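Local coordinates for aminoglycoside acetyltransferase meta-AAC0020 (Uncultured bacterium, PDB 5F47), which probably transfers an acetyl group from acetyl-coenzyme A to an amino group of aminoglycoside antibiotics, a GNAT-fold enzyme linked to antibiotic resistance, at residues 109-112 with 113-117; 21-24 with 25-28. All coordinates share one frame; numbering follows the deposited sequence.

Contact 1: residues 109-112 with 113-117; sequences TATN and QFYTE
The Tyr115 ring has Thr111 alongside it and Phe114 over one face. Of the threonine it is the methyl that touches: Thr111 CG2 lies 3.8 Å from Tyr115 CE2, the two side chains running side by side in the same direction one turn apart. Phe114 CD2 stands 3.8 Å above the tyrosine plane, over the ring centre, although the two residues are adjacent in sequence. The two CG atoms take different positions about the CA-CB bond, Phe114 at 176° and Tyr115 at -77°, which helps to bring the phenyl over the face. Tyr115 OH is hydrogen-bonded to Ser74 OG, Phe120 also meets the tyrosine ring, and Phe114 makes edge-to-face contacts with Tyr58 and Phe60.

This places the aromatic side of helix 103-117 on the sheet. The helix connects strands 86-94 and 122-128, which are parallel neighbours, in a beta-alpha-beta crossover of the GNAT fold; in this family the start of such a helix usually helps to hold the pyrophosphate of acetyl-coenzyme A. On the sheet side, too, the hydroxyl of buried Thr111 is bonded one turn back, to Leu107 O.

Two further sets of polar bonds, Asn112 with Thr116 and Gln113 with Glu117, mark a different side of the helix. Asn112 O receives two donors from one residue, Thr116 N at 2.9 Å and, from the opposite face of the carbonyl plane, Thr116 OG1, which lies 2.7 Å from Asn112 O. Thr116 OG1 comes within range because it is turned beside its own backbone N. Exposed Gln113 sends NE2 to Glu117 OE2 at 2.9 Å. This bond is nearly straight (175°) and lies in the amide plane, but it meets the carboxylate from above.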
loop_
_atom_site.group_PDB
_atom_site.type_symbol
_atom_site.label_atom_id
_atom_site.label_comp_id
_atom_site.label_asym_id
_atom_site.label_seq_id
_atom_site.Cartn_x
_atom_site.Cartn_y
_atom_site.Cartn_z
ATOM N N THR B 109 2.840 18.047 -5.157
ATOM C CA THR B 109 2.384 19.156 -4.324
ATOM C C THR B 109 0.860 19.144 -4.158
ATOM O O THR B 109 0.357 19.301 -3.043
ATOM C CB THR B 109 2.849 20.492 -4.904
ATOM O OG1 THR B 109 4.286 20.546 -4.871
ATOM C CG2 THR B 109 2.295 21.662 -4.090
ATOM N N ALA B 110 0.124 18.944 -5.250
ATOM C CA ALA B 110 -1.340 18.959 -5.183
ATOM C C ALA B 110 -1.866 17.798 -4.350
ATOM O O ALA B 110 -2.832 17.928 -3.601
ATOM C CB ALA B 110 -1.931 18.914 -6.590
ATOM N N THR B 111 -1.206 16.659 -4.489
ATOM C CA THR B 111 -1.605 15.463 -3.781
ATOM C C THR B 111 -1.403 15.643 -2.291
ATOM O O THR B 111 -2.312 15.384 -1.498
ATOM C CB THR B 111 -0.812 14.260 -4.287
ATOM O OG1 THR B 111 -1.136 14.053 -5.661
ATOM C CG2 THR B 111 -1.162 12.984 -3.503
ATOM N N ASN B 112 -0.215 16.097 -1.905
ATOM C CA ASN B 112 0.050 16.285 -0.483
ATOM C C ASN B 112 -0.801 17.393 0.124
ATOM O O ASN B 112 -1.196 17.300 1.286
ATOM C CB ASN B 112 1.535 16.543 -0.243
ATOM C CG ASN B 112 2.366 15.316 -0.528
ATOM O OD1 ASN B 112 1.817 14.223 -0.725
ATOM N ND2 ASN B 112 3.682 15.473 -0.555
ATOM N N GLN B 113 -1.087 18.445 -0.647
ATOM C CA GLN B 113 -1.992 19.483 -0.192
ATOM C C GLN B 113 -3.394 18.920 0.075
ATOM O O GLN B 113 -4.031 19.248 1.076
ATOM C CB GLN B 113 -2.067 20.602 -1.228
ATOM C CG GLN B 113 -3.042 21.725 -0.878
ATOM C CD GLN B 113 -2.640 22.509 0.360
ATOM O OE1 GLN B 113 -1.455 22.641 0.674
ATOM N NE2 GLN B 113 -3.632 23.033 1.071
ATOM N N PHE B 114 -3.876 18.087 -0.843
ATOM C CA PHE B 114 -5.186 17.453 -0.684
ATOM C C PHE B 114 -5.286 16.621 0.605
ATOM O O PHE B 114 -6.242 16.766 1.373
ATOM C CB PHE B 114 -5.469 16.576 -1.904
ATOM C CG PHE B 114 -6.753 15.795 -1.823
ATOM C CD1 PHE B 114 -7.977 16.435 -1.970
ATOM C CD2 PHE B 114 -6.727 14.412 -1.652
ATOM C CE1 PHE B 114 -9.162 15.709 -1.916
ATOM C CE2 PHE B 114 -7.907 13.687 -1.608
ATOM C CZ PHE B 114 -9.109 14.328 -1.737
ATOM N N TYR B 115 -4.283 15.792 0.856
ATOM C CA TYR B 115 -4.343 14.904 2.003
ATOM C C TYR B 115 -4.059 15.678 3.289
ATOM O O TYR B 115 -4.529 15.299 4.366
ATOM C CB TYR B 115 -3.388 13.735 1.810
ATOM C CG TYR B 115 -3.942 12.706 0.845
ATOM C CD1 TYR B 115 -5.136 12.064 1.117
ATOM C CD2 TYR B 115 -3.259 12.384 -0.311
ATOM C CE1 TYR B 115 -5.653 11.100 0.247
ATOM C CE2 TYR B 115 -3.761 11.412 -1.197
ATOM C CZ TYR B 115 -4.948 10.785 -0.899
ATOM O OH TYR B 115 -5.462 9.835 -1.757
ATOM N N THR B 116 -3.319 16.783 3.177
ATOM C CA THR B 116 -3.129 17.663 4.339
ATOM C C THR B 116 -4.452 18.279 4.790
ATOM O O THR B 116 -4.766 18.321 5.993
ATOM C CB THR B 116 -2.117 18.805 4.041
ATOM O OG1 THR B 116 -0.837 18.238 3.739
ATOM C CG2 THR B 116 -1.977 19.750 5.229
ATOM N N GLU B 117 -5.218 18.764 3.824
ATOM C CA GLU B 117 -6.515 19.365 4.108
ATOM C C GLU B 117 -7.460 18.354 4.758
ATOM O O GLU B 117 -8.281 18.717 5.603
ATOM C CB GLU B 117 -7.132 19.926 2.826
ATOM C CG GLU B 117 -6.408 21.145 2.267
ATOM C CD GLU B 117 -6.760 21.445 0.811
ATOM O OE1 GLU B 117 -7.342 20.568 0.127
ATOM O OE2 GLU B 117 -6.446 22.564 0.349
#

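Contact 2: residues 21-24 with 25-28; sequences LPKF and IQLI
Apolar contacts pair Phe24 with Ile28 and Leu21 with Ile25. Ile28 CD1 lies 3.9 Å from the centroid of the Phe24 ring and only 10° off its normal, a CH-pi contact over the middle of one face. The methyl gets there because Ile28 CG1 lies beside the backbone N (chi1 -67°), anti to the carbonyl carbon, and the chain continues extended to CD1, back along the helix. Leu21 and Ile25 meet with no ring between them, Leu21 CG 3.9 Å from Ile25 CD1.

The backbone bonds are regular. Ile25 N donates to Leu21 O, and Leu27 N to Lys23 O, at 2.9 Å in both cases; Gln26 N and Ile28 N make the same step to Pro22 O and Phe24 O. Pro22 lacks an N-H, which costs nothing in the first turn.

Polar side chains play a smaller part. Gln26 NE2 lies over the backbone of the first turn, 3.8 Å from Pro22 O, while Gln26 OE1 accepts a weak hydrogen bond from Ile68 N and Lys23 NZ forms a long, weak ion pair with Glu14.

Phe24 and Leu27 are buried against Val59 of strand 57-64, Leu21 rests on helix 45-53, and Ile28 packs on Tyr80 of the second subunit. Such an amphipathic helix laid on the central sheet directly after the first strand is characteristic of the GNAT fold.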
loop_
_atom_site.group_PDB
_atom_site.type_symbol
_atom_site.label_atom_id
_atom_site.label_comp_id
_atom_site.label_asym_id
_atom_site.label_seq_id
_atom_site.Cartn_x
_atom_site.Cartn_y
_atom_site.Cartn_z
ATOM N N LEU B 21 -13.973 8.712 -15.958
ATOM C CA LEU B 21 -13.427 7.472 -16.515
ATOM C C LEU B 21 -12.578 7.684 -17.777
ATOM O O LEU B 21 -11.532 7.049 -17.905
ATOM C CB LEU B 21 -14.535 6.466 -16.810
ATOM C CG LEU B 21 -14.032 5.086 -17.243
ATOM C CD1 LEU B 21 -13.067 4.487 -16.223
ATOM C CD2 LEU B 21 -15.210 4.160 -17.484
ATOM N N PRO B 22 -13.008 8.559 -18.716
ATOM C CA PRO B 22 -12.144 8.732 -19.892
ATOM C C PRO B 22 -10.738 9.222 -19.564
ATOM O O PRO B 22 -9.782 8.719 -20.157
ATOM C CB PRO B 22 -12.895 9.780 -20.726
ATOM C CG PRO B 22 -14.309 9.570 -20.368
ATOM C CD PRO B 22 -14.281 9.290 -18.893
ATOM N N LYS B 23 -10.606 10.176 -18.641
ATOM C CA LYS B 23 -9.281 10.647 -18.257
ATOM C C LYS B 23 -8.517 9.568 -17.498
ATOM O O LYS B 23 -7.301 9.472 -17.621
ATOM C CB LYS B 23 -9.379 11.925 -17.420
ATOM C CG LYS B 23 -9.727 13.152 -18.255
ATOM C CD LYS B 23 -9.966 14.368 -17.375
ATOM C CE LYS B 23 -10.376 15.583 -18.202
ATOM N NZ LYS B 23 -10.827 16.704 -17.330
ATOM N N PHE B 24 -9.229 8.754 -16.721
ATOM C CA PHE B 24 -8.603 7.652 -15.992
ATOM C C PHE B 24 -7.993 6.658 -16.990
ATOM O O PHE B 24 -6.843 6.236 -16.831
ATOM C CB PHE B 24 -9.644 6.978 -15.092
ATOM C CG PHE B 24 -9.092 5.970 -14.101
ATOM C CD1 PHE B 24 -7.771 5.996 -13.659
ATOM C CD2 PHE B 24 -9.936 4.986 -13.601
ATOM C CE1 PHE B 24 -7.311 5.039 -12.737
ATOM C CE2 PHE B 24 -9.501 4.055 -12.686
ATOM C CZ PHE B 24 -8.189 4.068 -12.253
ATOM N N ILE B 25 -8.751 6.330 -18.030
ATOM C CA ILE B 25 -8.265 5.424 -19.071
ATOM C C ILE B 25 -7.074 6.034 -19.802
ATOM O O ILE B 25 -6.088 5.336 -20.066
ATOM C CB ILE B 25 -9.395 5.062 -20.049
ATOM C CG1 ILE B 25 -10.395 4.164 -19.321
ATOM C CG2 ILE B 25 -8.856 4.343 -21.303
ATOM C CD1 ILE B 25 -11.642 3.846 -20.125
ATOM N N GLN B 26 -7.133 7.330 -20.103
ATOM C CA GLN B 26 -5.969 8.005 -20.693
ATOM C C GLN B 26 -4.737 7.878 -19.803
ATOM O O GLN B 26 -3.629 7.623 -20.294
ATOM C CB GLN B 26 -6.253 9.486 -20.943
ATOM C CG GLN B 26 -7.123 9.801 -22.130
ATOM C CD GLN B 26 -7.337 11.300 -22.258
ATOM O OE1 GLN B 26 -6.385 12.063 -22.464
ATOM N NE2 GLN B 26 -8.585 11.733 -22.112
ATOM N N LEU B 27 -4.917 8.056 -18.494
ATOM C CA LEU B 27 -3.794 7.923 -17.575
ATOM C C LEU B 27 -3.248 6.497 -17.573
ATOM O O LEU B 27 -2.035 6.297 -17.577
ATOM C CB LEU B 27 -4.192 8.329 -16.152
ATOM C CG LEU B 27 -3.027 8.248 -15.158
ATOM C CD1 LEU B 27 -1.872 9.176 -15.562
ATOM C CD2 LEU B 27 -3.496 8.558 -13.739
ATOM N N ILE B 28 -4.144 5.513 -17.584
ATOM C CA ILE B 28 -3.723 4.118 -17.573
ATOM C C ILE B 28 -2.920 3.822 -18.847
ATOM O O ILE B 28 -1.891 3.152 -18.786
ATOM C CB ILE B 28 -4.925 3.180 -17.439
ATOM C CG1 ILE B 28 -5.558 3.348 -16.054
ATOM C CG2 ILE B 28 -4.492 1.723 -17.648
ATOM C CD1 ILE B 28 -6.973 2.786 -15.951
#

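Contact 1 and contact 2 each lie within a single helix, 103-117 and 21-34, and do not touch: their centres are 21 Å apart. Both are partly buried, but 21-28 lies deeper, with three buried residues and one exposed against two of each among the touching residues of 109-117. Both set aromatic residues on strand 57-64, so that different helices hold a common strand, and both meet the second subunit, contact 1 through its Leu156 and Tyr154. Their chemistry differs. In contact 1 side-chain hydroxyl and amide groups add hydrogen bonds to the backbone set, whereas beyond its backbone bonds contact 2 adds aliphatic and CH-pi packing, its polar ends having weak partners outside.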